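Local coordinates for glycosyl hydrolases family 31 family protein (Aspergillus niger, PDB 6DRU) that hydrolyses xyloglucan oligosaccharides, releasing alpha-xylose from their non-reducing terminal glucose, as a family 31 glycoside hydrolase, at residues Gly518-Asp523 / Arg555-Arg560; Asn531-Glu536 / Cys562-Ala567. All blocks are in the same frame, centred on the assembly; numbering follows the deposited sequence.

Contact 1 (Gly518-Asp523 / Arg555-Arg560). With XYS (alpha-D-xylopyranose), chain N; BGC (beta-D-glucopyranose), chain F; BGC (beta-D-glucopyranose), chain B; MAN (alpha-D-mannopyranose), chain E.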
ATOM      1  N   GLY A 518      31.843  31.977  10.759  1.00 62.21           N
ATOM      2  CA  GLY A 518      30.984  32.882  11.488  1.00 56.97           C
ATOM      3  C   GLY A 518      29.539  32.452  11.593  1.00 59.95           C
ATOM      4  O   GLY A 518      28.731  33.198  12.155  1.00 65.58           O
ATOM      5  N   GLY A 519      29.190  31.273  11.082  1.00 65.03           N
ATOM      6  CA  GLY A 519      27.805  30.850  11.042  1.00 66.55           C
ATOM      7  C   GLY A 519      27.077  31.447   9.852  1.00 69.91           C
ATOM      8  O   GLY A 519      27.607  32.261   9.095  1.00 65.84           O
ATOM      9  N   PHE A 520      25.824  31.026   9.686  1.00 65.14           N
ATOM     10  CA  PHE A 520      24.996  31.502   8.586  1.00 60.84           C
ATOM     11  C   PHE A 520      23.802  32.319   9.067  1.00 63.45           C
ATOM     12  O   PHE A 520      23.657  33.483   8.686  1.00 62.83           O
ATOM     13  CB  PHE A 520      24.519  30.322   7.728  1.00 63.95           C
ATOM     14  CG  PHE A 520      23.552  30.720   6.652  1.00 65.68           C
ATOM     15  CD1 PHE A 520      23.993  31.379   5.516  1.00 63.09           C
ATOM     16  CD2 PHE A 520      22.200  30.458   6.785  1.00 58.43           C
ATOM     17  CE1 PHE A 520      23.105  31.756   4.529  1.00 62.43           C
ATOM     18  CE2 PHE A 520      21.306  30.834   5.803  1.00 66.55           C
ATOM     19  CZ  PHE A 520      21.760  31.484   4.673  1.00 73.78           C
ATOM     20  N   GLU A 521      22.937  31.737   9.893  1.00 64.82           N
ATOM     21  CA  GLU A 521      21.704  32.387  10.311  1.00 62.17           C
ATOM     22  C   GLU A 521      21.896  33.161  11.608  1.00 59.99           C
ATOM     23  O   GLU A 521      22.727  32.814  12.450  1.00 59.17           O
ATOM     24  CB  GLU A 521      20.581  31.365  10.500  1.00 67.33           C
ATOM     25  CG  GLU A 521      19.901  30.921   9.222  1.00 69.03           C
ATOM     26  CD  GLU A 521      18.672  30.075   9.487  1.00 78.85           C
ATOM     27  OE1 GLU A 521      18.191  30.068  10.640  1.00 78.77           O
ATOM     28  OE2 GLU A 521      18.188  29.415   8.544  1.00 92.22           O
ATOM     29  N   VAL A 522      21.106  34.218  11.759  1.00 55.56           N
ATOM     30  CA  VAL A 522      21.040  34.955  13.014  1.00 55.47           C
ATOM     31  C   VAL A 522      20.163  34.183  13.991  1.00 61.02           C
ATOM     32  O   VAL A 522      19.073  33.720  13.635  1.00 67.68           O
ATOM     33  CB  VAL A 522      20.495  36.374  12.779  1.00 57.65           C
ATOM     34  CG1 VAL A 522      20.026  36.994  14.087  1.00 55.73           C
ATOM     35  CG2 VAL A 522      21.552  37.245  12.121  1.00 64.36           C
ATOM     36  N   ASP A 523      20.640  34.037  15.224  1.00 64.65           N
ATOM     37  CA  ASP A 523      19.825  33.486  16.299  1.00 62.81           C
ATOM     38  C   ASP A 523      18.982  34.608  16.895  1.00 65.73           C
ATOM     39  O   ASP A 523      19.522  35.564  17.460  1.00 78.05           O
ATOM     40  CB  ASP A 523      20.714  32.842  17.362  1.00 73.47           C
ATOM     41  CG  ASP A 523      19.931  31.999  18.359  1.00 80.73           C
ATOM     42  OD1 ASP A 523      18.770  32.341  18.670  1.00 72.22           O
ATOM     43  OD2 ASP A 523      20.488  30.987  18.840  1.00 72.34           O
ATOM     44  N   ARG A 555      36.769  29.132   3.872  1.00 58.10           N
ATOM     45  CA  ARG A 555      35.737  29.912   3.201  1.00 68.63           C
ATOM     46  C   ARG A 555      34.875  30.608   4.240  1.00 64.25           C
ATOM     47  O   ARG A 555      34.467  29.993   5.230  1.00 61.10           O
ATOM     48  CB  ARG A 555      34.869  29.030   2.293  1.00 64.96           C
ATOM     49  CG  ARG A 555      33.499  29.617   1.979  1.00 70.96           C
ATOM     50  CD  ARG A 555      32.713  28.731   1.022  1.00 68.54           C
ATOM     51  NE  ARG A 555      31.277  29.005   1.067  1.00 71.57           N
ATOM     52  CZ  ARG A 555      30.443  28.443   1.936  1.00 66.35           C
ATOM     53  NH1 ARG A 555      30.908  27.578   2.825  1.00 65.06           N
ATOM     54  NH2 ARG A 555      29.149  28.740   1.919  1.00 71.55           N
ATOM     55  N   THR A 556      34.604  31.889   4.010  1.00 55.63           N
ATOM     56  CA  THR A 556      33.699  32.668   4.839  1.00 60.04           C
ATOM     57  C   THR A 556      32.396  32.902   4.086  1.00 67.84           C
ATOM     58  O   THR A 556      32.394  33.068   2.862  1.00 63.55           O
ATOM     59  CB  THR A 556      34.332  34.005   5.245  1.00 61.17           C
ATOM     60  OG1 THR A 556      33.412  34.745   6.057  1.00 63.90           O
ATOM     61  CG2 THR A 556      34.712  34.827   4.015  1.00 56.62           C
ATOM     62  N   HIS A 557      31.292  32.905   4.826  1.00 62.66           N
ATOM     63  CA  HIS A 557      29.961  33.048   4.251  1.00 61.25           C
ATOM     64  C   HIS A 557      28.974  33.230   5.393  1.00 64.18           C
ATOM     65  O   HIS A 557      29.231  32.813   6.526  1.00 60.51           O
ATOM     66  CB  HIS A 557      29.582  31.828   3.400  1.00 58.19           C
ATOM     67  CG  HIS A 557      28.197  31.889   2.837  1.00 67.71           C
ATOM     68  ND1 HIS A 557      27.798  32.860   1.944  1.00 67.64           N
ATOM     69  CD2 HIS A 557      27.114  31.103   3.043  1.00 70.29           C
ATOM     70  CE1 HIS A 557      26.532  32.669   1.623  1.00 70.72           C
ATOM     71  NE2 HIS A 557      26.092  31.608   2.277  1.00 71.94           N
ATOM     72  N   GLY A 558      27.854  33.867   5.087  1.00 64.46           N
ATOM     73  CA  GLY A 558      26.802  34.032   6.069  1.00 63.27           C
ATOM     74  C   GLY A 558      25.853  35.138   5.678  1.00 62.26           C
ATOM     75  O   GLY A 558      26.094  35.903   4.744  1.00 54.27           O
ATOM     76  N   SER A 559      24.750  35.205   6.419  1.00 55.55           N
ATOM     77  CA  SER A 559      23.740  36.248   6.264  1.00 59.57           C
ATOM     78  C   SER A 559      23.825  37.124   7.511  1.00 61.59           C
ATOM     79  O   SER A 559      23.201  36.838   8.534  1.00 61.27           O
ATOM     80  CB  SER A 559      22.347  35.650   6.077  1.00 66.62           C
ATOM     81  OG  SER A 559      21.390  36.657   5.792  1.00 70.14           O
ATOM     82  N   ARG A 560      24.609  38.191   7.419  1.00 67.59           N
ATOM     83  CA  ARG A 560      24.901  39.040   8.563  1.00 65.97           C
ATOM     84  C   ARG A 560      23.833  40.113   8.741  1.00 62.45           C
ATOM     85  O   ARG A 560      23.085  40.447   7.818  1.00 76.50           O
ATOM     86  CB  ARG A 560      26.271  39.702   8.402  1.00 58.52           C
ATOM     87  CG  ARG A 560      27.405  38.737   8.097  1.00 53.87           C
ATOM     88  CD  ARG A 560      27.801  37.934   9.322  1.00 60.37           C
ATOM     89  NE  ARG A 560      28.901  37.021   9.033  1.00 51.71           N
ATOM     90  CZ  ARG A 560      28.766  35.704   8.919  1.00 54.52           C
ATOM     91  NH1 ARG A 560      27.577  35.140   9.090  1.00 58.30           N
ATOM     92  NH2 ARG A 560      29.823  34.949   8.651  1.00 54.96           N
TER
HETATM   93  C1  XYS N 834      20.886  28.169   1.514  1.00 74.91           C
HETATM   94  C2  XYS N 834      22.372  27.934   1.658  1.00 72.98           C
HETATM   95  C3  XYS N 834      23.055  29.255   1.937  1.00 72.64           C
HETATM   96  C4  XYS N 834      22.669  30.261   0.874  1.00 71.74           C
HETATM   97  C5  XYS N 834      21.162  30.312   0.755  1.00 73.07           C
HETATM   98  O1  XYS N 834      20.386  28.742   2.699  1.00 64.79           O
HETATM   99  O2  XYS N 834      22.609  27.038   2.717  1.00 73.96           O
HETATM  100  O3  XYS N 834      24.452  29.076   1.934  1.00 76.70           O
HETATM  101  O4  XYS N 834      23.153  31.532   1.237  1.00 63.86           O
HETATM  102  O5  XYS N 834      20.657  29.036   0.427  1.00 71.89           O
HETATM  103  C2  BGC F   2      18.495  33.998   5.817  1.00 81.73           C
HETATM  104  C3  BGC F   2      17.616  32.961   5.209  1.00 77.37           C
HETATM  105  C4  BGC F   2      16.891  32.171   6.311  1.00 76.40           C
HETATM  106  C5  BGC F   2      16.216  33.116   7.260  1.00 74.93           C
HETATM  107  C6  BGC F   2      15.571  32.325   8.390  1.00 78.15           C
HETATM  108  C1  BGC F   2      17.661  34.840   6.748  1.00 79.80           C
HETATM  109  O2  BGC F   2      19.064  34.833   4.782  1.00 81.37           O
HETATM  110  O3  BGC F   2      18.386  32.101   4.449  1.00 88.45           O
HETATM  111  O4  BGC F   2      15.913  31.335   5.736  1.00 81.60           O
HETATM  112  O5  BGC F   2      17.169  34.008   7.802  1.00 80.63           O
HETATM  113  O6  BGC F   2      14.822  33.199   9.204  1.00 79.49           O
HETATM  114  C2  BGC B   1      17.006  37.775  10.302  1.00 88.43           C
HETATM  115  C3  BGC B   1      17.538  36.583   9.586  1.00 94.36           C
HETATM  116  C4  BGC B   1      17.720  36.902   8.093  1.00 99.90           C
HETATM  117  C5  BGC B   1      18.523  38.162   7.937  1.00 96.17           C
HETATM  118  C6  BGC B   1      18.669  38.488   6.456  1.00 92.52           C
HETATM  119  C1  BGC B   1      17.887  38.967  10.009  1.00 87.32           C
HETATM  120  O1  BGC B   1      17.409  40.076  10.697  1.00 82.57           O
HETATM  121  O2  BGC B   1      16.989  37.513  11.723  1.00 91.52           O
HETATM  122  O3  BGC B   1      16.649  35.534   9.736  1.00 86.76           O
HETATM  123  O4  BGC B   1      18.392  35.841   7.450  1.00 87.52           O
HETATM  124  O5  BGC B   1      17.875  39.233   8.601  1.00 95.38           O
HETATM  125  O6  BGC B   1      17.758  39.504   6.100  1.00102.37           O
HETATM  126  C1  MAN E   4      20.353  29.125  25.028  1.00 67.66           C
HETATM  127  C2  MAN E   4      19.131  29.945  24.684  1.00 71.77           C
HETATM  128  C3  MAN E   4      18.752  29.703  23.238  1.00 72.03           C
HETATM  129  C4  MAN E   4      19.959  29.950  22.361  1.00 70.67           C
HETATM  130  C5  MAN E   4      21.104  29.097  22.868  1.00 69.06           C
HETATM  131  C6  MAN E   4      22.320  29.275  21.986  1.00 65.01           C
HETATM  132  O2  MAN E   4      19.429  31.308  24.863  1.00 74.14           O
HETATM  133  O3  MAN E   4      17.704  30.567  22.869  1.00 65.02           O
HETATM  134  O4  MAN E   4      19.657  29.613  21.027  1.00 67.23           O
HETATM  135  O5  MAN E   4      21.424  29.476  24.185  1.00 70.14           O
HETATM  136  O6  MAN E   4      23.259  28.264  22.283  1.00 65.99           O
HETATM  137  O   HOH W   1      21.066  35.689   9.233  1.00 63.07           O
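Phe520 and His557 stand side by side and point the same way, their rings nearly parallel (26° between planes) but slid so far apart that they barely overlap; Phe520 CE1 approaches His557 NE2 to 3.7 Å. Both side chains reach alpha-D-xylopyranose. His557 NE2 donates to xylose O4 at 3.1 Å, in the imidazole plane, and forms a second hydrogen bond with xylose O3 at 3.0 Å, in which either partner could be the donor. Phe520 CE1 touches xylose O4 at 3.3 Å, while O3 of the chain F glucose lies at the edge of the phenyl ring. Ser559 places CB over one face of that ring, toward its rim, and joins OG to O2 of the same glucose at 3.1 Å. With chi1 at 174° in Phe520 and 177° in His557, both rings run out from the main chain toward the sugar. Behind them, Ser559 N donates to Phe520 O (3.0 Å). Arg560, bent at chi2, turns back so that NH1 donates to Gly519 O at 2.9 Å; the oxygen lies in the guanidinium plane, although NH1 sits well above the carbonyl plane. Farther out, Tyr577 holds Arg560 NE, Trp393 meets the His557 ring edge-to-face, and Asp285, Arg470 and Asp487, the proton donor, also hydrogen-bond the xylose. Gripped through O3 and O4 by one imidazole nitrogen, the xylose is probably fixed in position and orientation beside the catalytic residues.

Contact 2 (Asn531-Glu536 / Cys562-Ala567). With MAN (alpha-D-mannopyranose), chain C; BMA (beta-D-mannopyranose), chain D; NAG (2-acetamido-2-deoxy-beta-D-glucopyranose), chain G.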
ATOM      1  N   ASN A 531      25.587  40.249  14.146  1.00 70.49           N
ATOM      2  CA  ASN A 531      25.728  41.689  13.956  1.00 70.26           C
ATOM      3  C   ASN A 531      27.211  42.036  13.868  1.00 64.66           C
ATOM      4  O   ASN A 531      27.921  42.022  14.878  1.00 65.61           O
ATOM      5  CB  ASN A 531      25.042  42.454  15.084  1.00 60.11           C
ATOM      6  CG  ASN A 531      24.759  43.897  14.717  1.00 66.75           C
ATOM      7  OD1 ASN A 531      25.572  44.557  14.067  1.00 60.58           O
ATOM      8  ND2 ASN A 531      23.596  44.391  15.121  1.00 67.19           N
ATOM      9  N   ILE A 532      27.675  42.361  12.658  1.00 62.56           N
ATOM     10  CA  ILE A 532      29.089  42.641  12.435  1.00 66.20           C
ATOM     11  C   ILE A 532      29.540  43.946  13.069  1.00 65.40           C
ATOM     12  O   ILE A 532      30.742  44.233  13.086  1.00 61.61           O
ATOM     13  CB  ILE A 532      29.403  42.665  10.925  1.00 62.01           C
ATOM     14  CG1 ILE A 532      28.597  43.760  10.227  1.00 65.89           C
ATOM     15  CG2 ILE A 532      29.100  41.315  10.296  1.00 63.29           C
ATOM     16  CD1 ILE A 532      29.082  44.072   8.830  1.00 64.50           C
ATOM     17  N   ASP A 533      28.610  44.746  13.588  1.00 68.07           N
ATOM     18  CA  ASP A 533      28.950  45.998  14.244  1.00 61.86           C
ATOM     19  C   ASP A 533      28.997  45.882  15.759  1.00 63.66           C
ATOM     20  O   ASP A 533      29.392  46.844  16.426  1.00 81.13           O
ATOM     21  CB  ASP A 533      27.956  47.097  13.847  1.00 68.95           C
ATOM     22  CG  ASP A 533      28.057  47.472  12.380  1.00 85.17           C
ATOM     23  OD1 ASP A 533      29.189  47.506  11.848  1.00 88.10           O
ATOM     24  OD2 ASP A 533      27.008  47.744  11.760  1.00 86.23           O
ATOM     25  N   THR A 534      28.605  44.739  16.320  1.00 65.86           N
ATOM     26  CA  THR A 534      28.711  44.609  17.767  1.00 67.49           C
ATOM     27  C   THR A 534      30.023  43.930  18.143  1.00 68.61           C
ATOM     28  O   THR A 534      30.491  43.039  17.425  1.00 54.91           O
ATOM     29  CB  THR A 534      27.545  43.801  18.330  1.00 65.96           C
ATOM     30  OG1 THR A 534      27.623  42.451  17.855  1.00 63.43           O
ATOM     31  CG2 THR A 534      26.217  44.416  17.909  1.00 61.75           C
ATOM     32  N   PRO A 535      30.634  44.340  19.258  1.00 72.77           N
ATOM     33  CA  PRO A 535      31.861  43.662  19.705  1.00 63.30           C
ATOM     34  C   PRO A 535      31.639  42.206  20.062  1.00 62.65           C
ATOM     35  O   PRO A 535      32.577  41.404  19.963  1.00 69.82           O
ATOM     36  CB  PRO A 535      32.289  44.484  20.930  1.00 57.71           C
ATOM     37  CG  PRO A 535      31.578  45.793  20.792  1.00 70.06           C
ATOM     38  CD  PRO A 535      30.281  45.477  20.122  1.00 69.93           C
ATOM     39  N   GLU A 536      30.423  41.840  20.472  1.00 64.65           N
ATOM     40  CA  GLU A 536      30.151  40.460  20.863  1.00 65.38           C
ATOM     41  C   GLU A 536      30.330  39.513  19.685  1.00 73.80           C
ATOM     42  O   GLU A 536      31.018  38.492  19.792  1.00 68.66           O
ATOM     43  CB  GLU A 536      28.736  40.342  21.432  1.00 60.28           C
ATOM     44  CG  GLU A 536      28.525  40.997  22.789  1.00 66.20           C
ATOM     45  CD  GLU A 536      28.268  42.492  22.694  1.00 79.76           C
ATOM     46  OE1 GLU A 536      28.422  43.062  21.593  1.00 77.34           O
ATOM     47  OE2 GLU A 536      27.898  43.098  23.723  1.00 89.26           O
ATOM     48  N   CYS A 562      23.574  44.191  10.717  1.00 75.94           N
ATOM     49  CA  CYS A 562      24.487  45.300  10.958  1.00 69.24           C
ATOM     50  C   CYS A 562      23.692  46.547  11.316  1.00 70.04           C
ATOM     51  O   CYS A 562      22.475  46.611  11.131  1.00 74.09           O
ATOM     52  CB  CYS A 562      25.383  45.552   9.737  1.00 63.22           C
ATOM     53  SG  CYS A 562      24.511  45.955   8.194  1.00 84.31           S
ATOM     54  N   TYR A 563      24.407  47.540  11.850  1.00 72.92           N
ATOM     55  CA  TYR A 563      23.833  48.848  12.134  1.00 64.68           C
ATOM     56  C   TYR A 563      24.012  49.839  10.992  1.00 72.54           C
ATOM     57  O   TYR A 563      23.226  50.787  10.886  1.00 75.46           O
ATOM     58  CB  TYR A 563      24.462  49.441  13.399  1.00 76.40           C
ATOM     59  CG  TYR A 563      24.120  48.716  14.682  1.00 77.36           C
ATOM     60  CD1 TYR A 563      22.886  48.101  14.855  1.00 72.23           C
ATOM     61  CD2 TYR A 563      25.036  48.649  15.726  1.00 79.61           C
ATOM     62  CE1 TYR A 563      22.575  47.440  16.034  1.00 83.48           C
ATOM     63  CE2 TYR A 563      24.736  47.990  16.906  1.00 80.61           C
ATOM     64  CZ  TYR A 563      23.506  47.388  17.055  1.00 82.95           C
ATOM     65  OH  TYR A 563      23.209  46.733  18.231  1.00 72.62           O
ATOM     66  N   PHE A 564      25.020  49.644  10.141  1.00 73.10           N
ATOM     67  CA  PHE A 564      25.287  50.525   9.012  1.00 71.32           C
ATOM     68  C   PHE A 564      25.472  49.679   7.762  1.00 80.69           C
ATOM     69  O   PHE A 564      26.280  48.745   7.756  1.00 78.67           O
ATOM     70  CB  PHE A 564      26.525  51.390   9.268  1.00 74.64           C
ATOM     71  CG  PHE A 564      26.589  51.951  10.659  1.00 93.57           C
ATOM     72  CD1 PHE A 564      25.693  52.925  11.070  1.00 92.85           C
ATOM     73  CD2 PHE A 564      27.539  51.500  11.559  1.00 87.18           C
ATOM     74  CE1 PHE A 564      25.746  53.439  12.352  1.00 71.50           C
ATOM     75  CE2 PHE A 564      27.598  52.012  12.842  1.00 83.33           C
ATOM     76  CZ  PHE A 564      26.700  52.983  13.238  1.00 74.93           C
ATOM     77  N   GLN A 565      24.733  50.017   6.707  1.00 84.44           N
ATOM     78  CA  GLN A 565      24.690  49.224   5.487  1.00 70.53           C
ATOM     79  C   GLN A 565      24.961  50.104   4.277  1.00 71.21           C
ATOM     80  O   GLN A 565      24.434  51.216   4.176  1.00 76.37           O
ATOM     81  CB  GLN A 565      23.329  48.541   5.340  1.00 63.61           C
ATOM     82  CG  GLN A 565      23.334  47.297   4.479  1.00 69.82           C
ATOM     83  CD  GLN A 565      21.981  46.620   4.458  1.00 69.32           C
ATOM     84  OE1 GLN A 565      21.308  46.524   5.484  1.00 74.38           O
ATOM     85  NE2 GLN A 565      21.573  46.147   3.286  1.00 88.78           N
ATOM     86  N   ASP A 566      25.784  49.597   3.355  1.00 65.78           N
ATOM     87  CA  ASP A 566      26.135  50.314   2.133  1.00 72.24           C
ATOM     88  C   ASP A 566      26.040  49.407   0.909  1.00 77.50           C
ATOM     89  O   ASP A 566      26.716  49.638  -0.098  1.00 67.21           O
ATOM     90  CB  ASP A 566      27.535  50.919   2.239  1.00 69.09           C
ATOM     91  CG  ASP A 566      28.598  49.886   2.572  1.00 93.60           C
ATOM     92  OD1 ASP A 566      28.241  48.718   2.838  1.00 98.64           O
ATOM     93  OD2 ASP A 566      29.796  50.243   2.565  1.00110.55           O
ATOM     94  N   ALA A 567      25.206  48.375   0.978  1.00 71.56           N
ATOM     95  CA  ALA A 567      25.028  47.451  -0.135  1.00 65.71           C
ATOM     96  C   ALA A 567      23.656  46.801  -0.006  1.00 72.91           C
ATOM     97  O   ALA A 567      22.826  47.215   0.811  1.00 69.23           O
ATOM     98  CB  ALA A 567      26.155  46.415  -0.169  1.00 57.32           C
TER
HETATM   99  C1  MAN C   4      21.767  54.319   4.825  1.00 85.52           C
HETATM  100  C2  MAN C   4      22.264  54.754   6.185  1.00 92.24           C
HETATM  101  C3  MAN C   4      22.753  53.540   6.944  1.00 90.40           C
HETATM  102  C4  MAN C   4      21.675  52.480   6.953  1.00 88.97           C
HETATM  103  C5  MAN C   4      21.189  52.226   5.541  1.00 86.49           C
HETATM  104  C6  MAN C   4      20.083  51.194   5.569  1.00 91.79           C
HETATM  105  O2  MAN C   4      21.217  55.368   6.901  1.00110.32           O
HETATM  106  O3  MAN C   4      23.071  53.902   8.268  1.00 87.60           O
HETATM  107  O4  MAN C   4      22.199  51.289   7.491  1.00 81.34           O
HETATM  108  O5  MAN C   4      20.695  53.421   4.984  1.00 96.05           O
HETATM  109  O6  MAN C   4      19.718  50.847   4.251  1.00 83.32           O
HETATM  110  C1  BMA D   3      23.898  53.799   0.373  1.00 74.24           C
HETATM  111  C2  BMA D   3      23.802  53.482   1.870  1.00 74.57           C
HETATM  112  C3  BMA D   3      22.934  54.539   2.551  1.00 74.81           C
HETATM  113  C4  BMA D   3      23.405  55.958   2.195  1.00 74.66           C
HETATM  114  C5  BMA D   3      23.489  56.124   0.670  1.00 80.23           C
HETATM  115  C6  BMA D   3      24.040  57.473   0.247  1.00 82.07           C
HETATM  116  O2  BMA D   3      25.087  53.560   2.467  1.00 66.48           O
HETATM  117  O3  BMA D   3      22.910  54.367   3.963  1.00 75.41           O
HETATM  118  O4  BMA D   3      22.497  56.912   2.723  1.00 77.27           O
HETATM  119  O5  BMA D   3      24.361  55.113   0.151  1.00 83.78           O
HETATM  120  O6  BMA D   3      25.453  57.454   0.413  1.00 91.65           O
HETATM  121  C1  NAG G   2      25.289  51.102  -3.690  1.00 66.05           C
HETATM  122  C2  NAG G   2      25.947  52.423  -3.352  1.00 73.92           C
HETATM  123  C3  NAG G   2      25.887  52.760  -1.906  1.00 73.70           C
HETATM  124  C4  NAG G   2      24.522  52.477  -1.311  1.00 80.58           C
HETATM  125  C5  NAG G   2      24.068  51.085  -1.690  1.00 72.55           C
HETATM  126  C6  NAG G   2      22.693  50.795  -1.128  1.00 73.38           C
HETATM  127  C7  NAG G   2      27.687  52.917  -5.021  1.00 60.42           C
HETATM  128  C8  NAG G   2      29.129  52.846  -5.470  1.00 49.65           C
HETATM  129  N2  NAG G   2      27.303  52.362  -3.773  1.00 58.52           N
HETATM  130  O3  NAG G   2      26.246  54.113  -1.742  1.00 74.63           O
HETATM  131  O4  NAG G   2      24.593  52.585   0.091  1.00 75.71           O
HETATM  132  O5  NAG G   2      24.025  51.010  -3.090  1.00 67.87           O
HETATM  133  O6  NAG G   2      21.726  51.488  -1.884  1.00 84.22           O
HETATM  134  O7  NAG G   2      26.852  53.447  -5.728  1.00 76.76           O
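Asp533 and the backbone of Tyr563 and Phe564 make the hydrogen bonds across this contact, both ending on one carboxylate oxygen. Tyr563 N donates at 2.6 Å to the anti lone pair of Asp533 OD2, and Phe564 N reaches the same OD2 at 3.2 Å, nearly along its C-O axis. Two successive N-H groups thus grip OD2 and probably restrict the turning of the carboxylate; chi1 of -67° sets CG beside the backbone N, on a residue whose CB already points toward 562-567. Within 531-536, Asn531 OD1 accepts from Asp533 N at 3.1 Å, an Asx turn laid over a type I beta turn, and Asn531 O takes both N and OG1 of Thr534, the N-cap residue of helix 535-548. This capped turn leads into a helix of the TIM-barrel domain and lies against the loop that follows strand 554-555. Aromatic packing centres on Tyr563: Asn531 ND2 sits over one face of the ring toward its rim, 3.3 Å from CE1, with the amide and ring planes 65° apart, and Thr534 CG2 crosses near Tyr563 OH (3.8 Å). Apolar contact is slight, Ile532 CG1 against Cys562 CB at 3.7 Å, and Cys562 is itself tied by a disulfide to Cys570. Farther along 562-567 the bonds are to sugars of a protein-attached glycan: Gln565 N donates to O4 of the chain C mannose (2.9 Å), and O2 of the beta-D-mannopyranose donates to Gln565 O (3.0 Å).

Overall arrangement
Both contacts join the same two connections of the TIM-barrel domain, the one running from strand 513-514 to helix 535-548 and the one after strand 554-555, and their segments alternate along the chain. Contact 1 is buried and lines the xylose pocket; contact 2, with its centre 13 Å away, is only partly buried and lies apart from the catalytic residues, against an attached glycan. Their chemistry differs as well: in contact 1 backbone carbonyls accept from an amide and an arginine, whereas in contact 2 a carboxylate takes two amides. The two contacts touch directly where Arg560 CD packs on Ile532 CG2 at 3.7 Å.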